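Local coordinates for linoleate 11-lipoxygenase (Gaeumannomyces graminis, PDB 5FX8), which oxidises linoleic and alpha-linolenic acids with molecular oxygen at a catalytic manganese ion, giving 11S- and 13R-hydroperoxy fatty acids, the 11S product being converted further to 13R, at residues 148-152 with 153-157; 270-273 with 274-278; 522-526 with 527-531. All blocks are in the same frame, centred on the assembly; numbering follows the deposited sequence.

Contact 1 (148-152 with 153-157); sequences EGISK and GMLSN. With NAG (2-acetamido-2-deoxy-beta-D-glucopyranose), chain D.
Ile150 and Leu155 make the apolar part of this local contact, with Ile150 CD1 3.8 Å from Leu155 CD1 and the two side chains crossing at about a right angle. In Leu155 a chi1 of -71° puts CG anti to the carbonyl carbon, where CD1 can reach the isoleucine. Tyr138, earlier in the same connection after helix 86-124, also touches Ile150. A second side-chain pair sits closer to the bend: Ser151 CB lies 3.6 Å from Met154 CB. The methionine chain bends at both chi2 and chi3 and curls back, so that Met154 CE comes to 3.9 Å from Ser151 OG. That hydroxyl is spoken for by the carbonyl of Val603, while Phe602 packs on both Ser151 and Met154.

Ser151 to Met154 form a type II beta turn with Lys152 and Gly153 at its corners, Gly153 taking the positive phi usual at the third position. Its closing hydrogen bond runs from Met154 N to Ser151 O at 3.0 Å; the N-H points well at the oxygen (165°), but the donor sits above the carbonyl plane, 48° out of it. A single helix-like turn follows, in which Asn157 N bonds to Gly153 O at 3.2 Å. It precedes helix 161-166 in the lipoxygenase fold.

Covalent and polar contacts to sugar occupy the far end. Asn157 ND2 is linked to C1 of an N-acetylglucosamine at 1.4 Å, and the same nitrogen hydrogen-bonds to the carbonyl of Pro601. Ser156 OG and the sugar O6 are 2.9 Å apart in a further hydrogen bond, and the sugar has another bond to the carbonyl of Gly595.

Contact 2 (270-273 with 274-278); sequences DWLL and AKIMF
Helix 268-305, the long helix that farther along carries the manganese ligands His290 and His294, holds Trp271 and Lys275 one turn apart near its start. The lysine chain runs over one face of the indole: Lys275 CG lies 4.0 Å from the centroid of the six-membered ring of Trp271, 23° off the ring normal, a CH-pi contact displaced toward the rim. A bend at chi3 (-70°) carries the rest of the chain across to the pyrrole side, alongside Trp271 NE1 (Lys275 CE to Trp271 NE1 3.3 Å). Ala274 CB approaches the same indole obliquely, 4.3 Å from Trp271 CE3.

Apolar pairs make up the rest of the side-chain contact. Leu272 CG meets Ile276 CD1 at 4.4 Å, and Leu273 packs against both Ile276 and Met277, the latter bent at its last torsion so that its CE reaches Leu273 CG at 4.4 Å. Beneath these side chains run the ordinary i to i+4 helical bonds, for example Lys275 N to Trp271 O at 3.0 Å. Strand 246-253 covers the tryptophan side through Pro249 and Ile252, and Tyr262 of strand 261-262 packs on Ala274 and Met277.

Every residue that takes part is buried, yet the two polar ends are satisfied together: Trp271 NE1 donates to Asp161 OD1, and Lys275 NZ forms a salt bridge with that same oxygen, besides a weak hydrogen bond to Thr159 O. Two donors converging on one carboxylate oxygen would probably favour a charged aspartate and lysine here.

Contact 3 (522-526 with 527-531); sequences WLPNE and RQAVE. With NAG (2-acetamido-2-deoxy-beta-D-glucopyranose), chain K.
Asn525 and Gln528 grip each other as a capping box at the start of helix 526-539. Asn525 is the N-cap: its OD1 accepts from Gln528 N at 2.9 Å, taking up an N-H of the first helical turn. The bond returned in the opposite sense runs from Asn525 N to Gln528 OE1 at 2.8 Å, almost straight (176°), with the donor in the carbonyl plane on a lone pair. The two side-chain amides meet face to face, their planes only 11° apart, although the chains bearing them cross at about a right angle. The asparagine reaches this place because its CG stands between the backbone N and the carbonyl carbon (chi1 64°), which swings OD1 back over the helix end. Extended beyond CG, the glutamine carries OE1 back to Asn525 N.

Around the box, Pro524 packs against the opening turn, with Pro524 CB 3.5 Å from Gln528 CB and Pro524 CG 4.1 Å from Ala529 CB. Regular helical bonding begins at once: Ala529 N bonds to Asn525 O at 2.8 Å, and Val530 N to Glu526 O.

Farther out, Tyr501 touches both Pro524 and Gln528. Helix 86-124 packs on this turn, with Phe119 and Ile122 against Glu526, whose OE2 accepts from the backbone N-H of Phe128. The end of Arg527 leads away from the cap, and the residue packs on Ala105 of the second subunit, so this helix start lies at the subunit interface. An N-acetylglucosamine that is hydrogen-bonded to Tyr112 of the second subunit lies beside the next turn, its methyl carbon C8 4.0 Å from Val530 CG1.

Contacts 2 and 3 touch directly: Leu273 CD2 packs on Trp522 CE2 at 3.7 Å and Ile276 CG2 on Leu523 CD2 at 4.2 Å, with centres about 17 Å apart. The loop leading into the capped helix thus lies against apolar side chains of helix 268-305. Contact 1 touches neither; its nearest atoms are about 7 Å from contact 2 and about 10 Å from contact 3. Asp161, four residues after Asn157, bridges the segment following contact 1 to contact 2. Contact 1 carries its own glycan on Asn157, whereas contact 3 only abuts a sugar hydrogen-bonded to the second subunit. All three lie away from the manganese site, to which contact 2 is joined through its helix.

Contact 1 (148-152 with 153-157)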
loop_
_atom_site.group_PDB
_atom_site.type_symbol
_atom_site.label_atom_id
_atom_site.label_comp_id
_atom_site.label_asym_id
_atom_site.label_seq_id
_atom_site.Cartn_x
_atom_site.Cartn_y
_atom_site.Cartn_z
ATOM N N GLU A 148 -1.247 -10.524 -7.645
ATOM C CA GLU A 148 -2.533 -10.495 -8.332
ATOM C C GLU A 148 -2.434 -9.999 -9.770
ATOM O O GLU A 148 -3.440 -10.024 -10.488
ATOM C CB GLU A 148 -3.519 -9.638 -7.530
ATOM C CG GLU A 148 -3.177 -8.142 -7.467
ATOM C CD GLU A 148 -2.294 -7.655 -6.263
ATOM O OE1 GLU A 148 -1.266 -8.267 -5.867
ATOM O OE2 GLU A 148 -2.634 -6.578 -5.728
ATOM N N GLY A 149 -1.259 -9.573 -10.225
ATOM C CA GLY A 149 -1.121 -9.023 -11.552
ATOM C C GLY A 149 -1.750 -7.658 -11.684
ATOM O O GLY A 149 -2.397 -7.179 -10.753
ATOM N N ILE A 150 -1.574 -7.013 -12.825
ATOM C CA ILE A 150 -2.200 -5.723 -13.060
ATOM C C ILE A 150 -3.581 -5.950 -13.658
ATOM O O ILE A 150 -3.914 -7.061 -14.070
ATOM C CB ILE A 150 -1.342 -4.839 -13.975
ATOM C CG1 ILE A 150 -1.386 -5.376 -15.398
ATOM C CG2 ILE A 150 0.072 -4.786 -13.490
ATOM C CD1 ILE A 150 -0.843 -4.410 -16.389
ATOM N N SER A 151 -4.361 -4.878 -13.748
ATOM C CA SER A 151 -5.783 -4.935 -14.053
ATOM C C SER A 151 -6.085 -5.714 -15.322
ATOM O O SER A 151 -5.626 -5.363 -16.422
ATOM C CB SER A 151 -6.337 -3.524 -14.181
ATOM O OG SER A 151 -7.747 -3.551 -14.163
ATOM N N LYS A 152 -6.901 -6.753 -15.155
ATOM C CA LYS A 152 -7.419 -7.493 -16.288
ATOM C C LYS A 152 -8.197 -6.541 -17.164
ATOM O O LYS A 152 -9.144 -5.900 -16.705
ATOM C CB LYS A 152 -8.298 -8.647 -15.828
ATOM C CG LYS A 152 -7.591 -9.989 -15.774
ATOM C CD LYS A 152 -6.961 -10.265 -14.429
ATOM C CE LYS A 152 -6.667 -11.764 -14.274
ATOM N NZ LYS A 152 -6.069 -12.154 -12.963
ATOM N N GLY A 153 -7.742 -6.415 -18.411
ATOM C CA GLY A 153 -8.367 -5.596 -19.408
ATOM C C GLY A 153 -7.751 -4.238 -19.560
ATOM O O GLY A 153 -8.098 -3.524 -20.498
ATOM N N MET A 154 -6.849 -3.854 -18.669
ATOM C CA MET A 154 -6.257 -2.533 -18.771
ATOM C C MET A 154 -5.320 -2.441 -19.975
ATOM O O MET A 154 -5.177 -1.363 -20.561
ATOM C CB MET A 154 -5.540 -2.201 -17.455
ATOM C CG MET A 154 -5.077 -0.759 -17.294
ATOM S SD MET A 154 -6.445 0.409 -17.210
ATOM C CE MET A 154 -7.145 -0.037 -15.655
ATOM N N LEU A 155 -4.713 -3.554 -20.390
ATOM C CA LEU A 155 -3.863 -3.525 -21.574
ATOM C C LEU A 155 -4.627 -3.851 -22.852
ATOM O O LEU A 155 -4.455 -3.169 -23.868
ATOM C CB LEU A 155 -2.696 -4.486 -21.404
ATOM C CG LEU A 155 -1.646 -4.035 -20.398
ATOM C CD1 LEU A 155 -0.705 -5.162 -20.129
ATOM C CD2 LEU A 155 -0.899 -2.850 -20.964
ATOM N N SER A 156 -5.488 -4.867 -22.808
ATOM C CA SER A 156 -6.239 -5.279 -23.988
ATOM C C SER A 156 -7.116 -4.166 -24.520
ATOM O O SER A 156 -7.317 -4.053 -25.733
ATOM C CB SER A 156 -7.113 -6.469 -23.658
ATOM O OG SER A 156 -6.412 -7.343 -22.833
ATOM N N ASN A 157 -7.700 -3.373 -23.629
ATOM C CA ASN A 157 -8.761 -2.451 -23.999
ATOM C C ASN A 157 -8.340 -1.016 -23.758
ATOM O O ASN A 157 -9.177 -0.154 -23.507
ATOM C CB ASN A 157 -10.041 -2.777 -23.239
ATOM C CG ASN A 157 -10.398 -4.237 -23.317
ATOM O OD1 ASN A 157 -9.992 -4.919 -24.245
ATOM N ND2 ASN A 157 -11.163 -4.727 -22.340
HETATM C C1 NAG D . -11.632 -6.089 -22.271
HETATM C C2 NAG D . -12.661 -6.400 -23.380
HETATM C C3 NAG D . -13.155 -7.841 -23.282
HETATM C C4 NAG D . -11.992 -8.812 -23.152
HETATM C C5 NAG D . -11.093 -8.368 -22.014
HETATM C C6 NAG D . -9.904 -9.269 -21.809
HETATM C C7 NAG D . -14.026 -4.550 -24.241
HETATM C C8 NAG D . -15.243 -3.710 -24.018
HETATM N N2 NAG D . -13.786 -5.484 -23.321
HETATM O O3 NAG D . -13.906 -8.148 -24.451
HETATM O O4 NAG D . -12.472 -10.127 -22.893
HETATM O O5 NAG D . -10.595 -7.055 -22.297
HETATM O O6 NAG D . -8.844 -8.913 -22.676
HETATM O O7 NAG D . -13.292 -4.382 -25.199
#

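Contact 2 (270-273 with 274-278)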
loop_
_atom_site.group_PDB
_atom_site.type_symbol
_atom_site.label_atom_id
_atom_site.label_comp_id
_atom_site.label_asym_id
_atom_site.label_seq_id
_atom_site.Cartn_x
_atom_site.Cartn_y
_atom_site.Cartn_z
ATOM N N ASP A 270 -4.196 12.040 -31.741
ATOM C CA ASP A 270 -4.428 13.229 -30.937
ATOM C C ASP A 270 -5.329 12.919 -29.754
ATOM O O ASP A 270 -5.063 13.359 -28.633
ATOM C CB ASP A 270 -5.034 14.341 -31.773
ATOM C CG ASP A 270 -4.034 14.978 -32.706
ATOM O OD1 ASP A 270 -2.824 14.725 -32.565
ATOM O OD2 ASP A 270 -4.469 15.742 -33.589
ATOM N N TRP A 271 -6.416 12.181 -29.983
ATOM C CA TRP A 271 -7.321 11.894 -28.881
ATOM C C TRP A 271 -6.657 10.981 -27.883
ATOM O O TRP A 271 -6.771 11.190 -26.672
ATOM C CB TRP A 271 -8.617 11.270 -29.382
ATOM C CG TRP A 271 -9.502 10.740 -28.286
ATOM C CD1 TRP A 271 -9.830 9.452 -28.087
ATOM C CD2 TRP A 271 -10.142 11.482 -27.232
ATOM N NE1 TRP A 271 -10.651 9.321 -26.988
ATOM C CE2 TRP A 271 -10.857 10.553 -26.444
ATOM C CE3 TRP A 271 -10.183 12.834 -26.878
ATOM C CZ2 TRP A 271 -11.598 10.924 -25.335
ATOM C CZ3 TRP A 271 -10.938 13.206 -25.770
ATOM C CH2 TRP A 271 -11.634 12.256 -25.016
ATOM N N LEU A 272 -5.936 9.978 -28.373
ATOM C CA LEU A 272 -5.232 9.097 -27.458
ATOM C C LEU A 272 -4.235 9.879 -26.614
ATOM O O LEU A 272 -4.147 9.673 -25.399
ATOM C CB LEU A 272 -4.556 7.977 -28.234
ATOM C CG LEU A 272 -3.686 7.026 -27.426
ATOM C CD1 LEU A 272 -4.436 6.389 -26.311
ATOM C CD2 LEU A 272 -3.145 5.960 -28.310
ATOM N N LEU A 273 -3.530 10.836 -27.225
ATOM C CA LEU A 273 -2.557 11.625 -26.481
ATOM C C LEU A 273 -3.233 12.552 -25.493
ATOM O O LEU A 273 -2.663 12.869 -24.447
ATOM C CB LEU A 273 -1.679 12.439 -27.430
ATOM C CG LEU A 273 -0.518 13.162 -26.739
ATOM C CD1 LEU A 273 0.361 12.166 -26.054
ATOM C CD2 LEU A 273 0.274 13.908 -27.739
ATOM N N ALA A 274 -4.428 13.021 -25.822
ATOM C CA ALA A 274 -5.159 13.840 -24.876
ATOM C C ALA A 274 -5.524 13.025 -23.649
ATOM O O ALA A 274 -5.393 13.494 -22.510
ATOM C CB ALA A 274 -6.396 14.412 -25.544
ATOM N N LYS A 275 -5.959 11.788 -23.863
ATOM C CA LYS A 275 -6.273 10.959 -22.724
ATOM C C LYS A 275 -5.029 10.657 -21.918
ATOM O O LYS A 275 -5.107 10.581 -20.697
ATOM C CB LYS A 275 -6.957 9.679 -23.169
ATOM C CG LYS A 275 -8.321 9.915 -23.706
ATOM C CD LYS A 275 -9.002 8.606 -23.959
ATOM C CE LYS A 275 -8.405 7.865 -25.110
ATOM N NZ LYS A 275 -9.063 6.549 -25.176
ATOM N N ILE A 276 -3.878 10.508 -22.569
ATOM C CA ILE A 276 -2.643 10.283 -21.827
ATOM C C ILE A 276 -2.278 11.510 -20.993
ATOM O O ILE A 276 -1.875 11.385 -19.825
ATOM C CB ILE A 276 -1.499 9.883 -22.775
ATOM C CG1 ILE A 276 -1.792 8.531 -23.421
ATOM C CG2 ILE A 276 -0.214 9.730 -22.001
ATOM C CD1 ILE A 276 -0.727 8.034 -24.331
ATOM N N MET A 277 -2.421 12.711 -21.554
ATOM C CA MET A 277 -2.103 13.899 -20.770
ATOM C C MET A 277 -3.027 14.028 -19.563
ATOM O O MET A 277 -2.582 14.345 -18.446
ATOM C CB MET A 277 -2.172 15.142 -21.649
ATOM C CG MET A 277 -1.162 15.128 -22.744
ATOM S SD MET A 277 -1.106 16.648 -23.708
ATOM C CE MET A 277 -2.537 16.517 -24.751
ATOM N N PHE A 278 -4.317 13.781 -19.768
ATOM C CA PHE A 278 -5.238 13.789 -18.643
ATOM C C PHE A 278 -4.854 12.740 -17.617
ATOM O O PHE A 278 -4.953 12.985 -16.421
ATOM C CB PHE A 278 -6.667 13.574 -19.124
ATOM C CG PHE A 278 -7.690 13.528 -18.017
ATOM C CD1 PHE A 278 -7.947 12.356 -17.327
ATOM C CD2 PHE A 278 -8.437 14.648 -17.710
ATOM C CE1 PHE A 278 -8.883 12.311 -16.355
ATOM C CE2 PHE A 278 -9.387 14.604 -16.726
ATOM C CZ PHE A 278 -9.600 13.417 -16.043
#

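Contact 3 (522-526 with 527-531)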
loop_
_atom_site.group_PDB
_atom_site.type_symbol
_atom_site.label_atom_id
_atom_site.label_comp_id
_atom_site.label_asym_id
_atom_site.label_seq_id
_atom_site.Cartn_x
_atom_site.Cartn_y
_atom_site.Cartn_z
ATOM N N TRP A 522 6.230 10.887 -26.341
ATOM C CA TRP A 522 5.763 11.496 -25.109
ATOM C C TRP A 522 5.938 10.560 -23.934
ATOM O O TRP A 522 5.970 11.006 -22.793
ATOM C CB TRP A 522 4.306 11.929 -25.271
ATOM C CG TRP A 522 4.134 13.214 -26.089
ATOM C CD1 TRP A 522 4.035 14.484 -25.598
ATOM C CD2 TRP A 522 4.052 13.340 -27.521
ATOM N NE1 TRP A 522 3.894 15.388 -26.624
ATOM C CE2 TRP A 522 3.909 14.712 -27.815
ATOM C CE3 TRP A 522 4.091 12.429 -28.584
ATOM C CZ2 TRP A 522 3.805 15.191 -29.127
ATOM C CZ3 TRP A 522 3.982 12.914 -29.892
ATOM C CH2 TRP A 522 3.847 14.273 -30.142
ATOM N N LEU A 523 6.116 9.335 -24.188
ATOM C CA LEU A 523 6.070 8.311 -23.167
ATOM C C LEU A 523 7.469 7.980 -22.682
ATOM O O LEU A 523 8.448 8.273 -23.353
ATOM C CB LEU A 523 5.392 7.060 -23.730
ATOM C CG LEU A 523 3.899 7.182 -24.000
ATOM C CD1 LEU A 523 3.382 5.913 -24.567
ATOM C CD2 LEU A 523 3.217 7.446 -22.681
ATOM N N PRO A 524 7.618 7.365 -21.517
ATOM C CA PRO A 524 8.962 7.001 -21.070
ATOM C C PRO A 524 9.609 5.970 -21.982
ATOM O O PRO A 524 8.940 5.205 -22.678
ATOM C CB PRO A 524 8.716 6.425 -19.674
ATOM C CG PRO A 524 7.288 6.011 -19.688
ATOM C CD PRO A 524 6.619 7.066 -20.479
ATOM N N ASN A 525 10.933 5.946 -21.966
ATOM C CA ASN A 525 11.651 4.908 -22.680
ATOM C C ASN A 525 11.668 3.634 -21.836
ATOM O O ASN A 525 11.092 3.577 -20.757
ATOM C CB ASN A 525 13.049 5.387 -23.031
ATOM C CG ASN A 525 13.888 5.642 -21.819
ATOM O OD1 ASN A 525 13.879 4.877 -20.868
ATOM N ND2 ASN A 525 14.637 6.721 -21.850
ATOM N N GLU A 526 12.357 2.606 -22.311
ATOM C CA GLU A 526 12.301 1.313 -21.638
ATOM C C GLU A 526 12.753 1.407 -20.185
ATOM O O GLU A 526 12.104 0.869 -19.287
ATOM C CB GLU A 526 13.154 0.302 -22.399
ATOM C CG GLU A 526 12.682 0.023 -23.820
ATOM C CD GLU A 526 12.986 1.136 -24.815
ATOM O OE1 GLU A 526 13.665 2.126 -24.465
ATOM O OE2 GLU A 526 12.530 1.015 -25.967
ATOM N N ARG A 527 13.870 2.082 -19.940
ATOM C CA ARG A 527 14.401 2.180 -18.589
ATOM C C ARG A 527 13.475 2.999 -17.700
ATOM O O ARG A 527 13.231 2.652 -16.536
ATOM C CB ARG A 527 15.793 2.797 -18.648
ATOM C CG ARG A 527 16.326 3.224 -17.324
ATOM C CD ARG A 527 17.420 2.327 -16.888
ATOM N NE ARG A 527 18.569 2.494 -17.759
ATOM C CZ ARG A 527 19.732 1.879 -17.588
ATOM N NH1 ARG A 527 19.902 1.048 -16.569
ATOM N NH2 ARG A 527 20.722 2.101 -18.436
ATOM N N GLN A 528 12.945 4.088 -18.242
ATOM C CA GLN A 528 12.086 4.954 -17.469
ATOM C C GLN A 528 10.771 4.265 -17.146
ATOM O O GLN A 528 10.236 4.435 -16.048
ATOM C CB GLN A 528 11.866 6.253 -18.236
ATOM C CG GLN A 528 13.151 6.957 -18.553
ATOM C CD GLN A 528 13.016 8.080 -19.542
ATOM O OE1 GLN A 528 12.269 7.998 -20.513
ATOM N NE2 GLN A 528 13.756 9.144 -19.306
ATOM N N ALA A 529 10.258 3.469 -18.091
ATOM C CA ALA A 529 9.021 2.728 -17.903
ATOM C C ALA A 529 9.183 1.648 -16.850
ATOM O O ALA A 529 8.308 1.462 -15.995
ATOM C CB ALA A 529 8.588 2.109 -19.222
ATOM N N VAL A 530 10.292 0.914 -16.909
ATOM C CA VAL A 530 10.579 -0.056 -15.861
ATOM C C VAL A 530 10.716 0.644 -14.525
ATOM O O VAL A 530 10.365 0.090 -13.481
ATOM C CB VAL A 530 11.838 -0.868 -16.218
ATOM C CG1 VAL A 530 12.205 -1.796 -15.120
ATOM C CG2 VAL A 530 11.574 -1.668 -17.442
ATOM N N GLU A 531 11.203 1.875 -14.531
ATOM C CA GLU A 531 11.436 2.558 -13.272
ATOM C C GLU A 531 10.129 3.066 -12.685
ATOM O O GLU A 531 9.967 3.123 -11.456
ATOM C CB GLU A 531 12.437 3.688 -13.490
ATOM C CG GLU A 531 13.594 3.718 -12.512
ATOM C CD GLU A 531 14.280 2.371 -12.336
ATOM O OE1 GLU A 531 15.156 2.038 -13.163
ATOM O OE2 GLU A 531 13.958 1.656 -11.351
HETATM C C1 NAG K . 18.088 -3.018 -10.638
HETATM C C2 NAG K . 17.350 -1.771 -11.046
HETATM C C3 NAG K . 18.090 -0.539 -10.552
HETATM C C4 NAG K . 18.288 -0.635 -9.052
HETATM C C5 NAG K . 19.019 -1.921 -8.745
HETATM C C6 NAG K . 19.189 -2.166 -7.276
HETATM C C7 NAG K . 16.088 -1.379 -13.110
HETATM C C8 NAG K . 16.118 -1.450 -14.598
HETATM N N2 NAG K . 17.205 -1.745 -12.487
HETATM O O3 NAG K . 17.321 0.621 -10.812
HETATM O O4 NAG K . 19.024 0.485 -8.582
HETATM O O5 NAG K . 18.267 -3.027 -9.252
HETATM O O6 NAG K . 19.799 -3.433 -7.095
HETATM O O7 NAG K . 15.111 -0.989 -12.505
#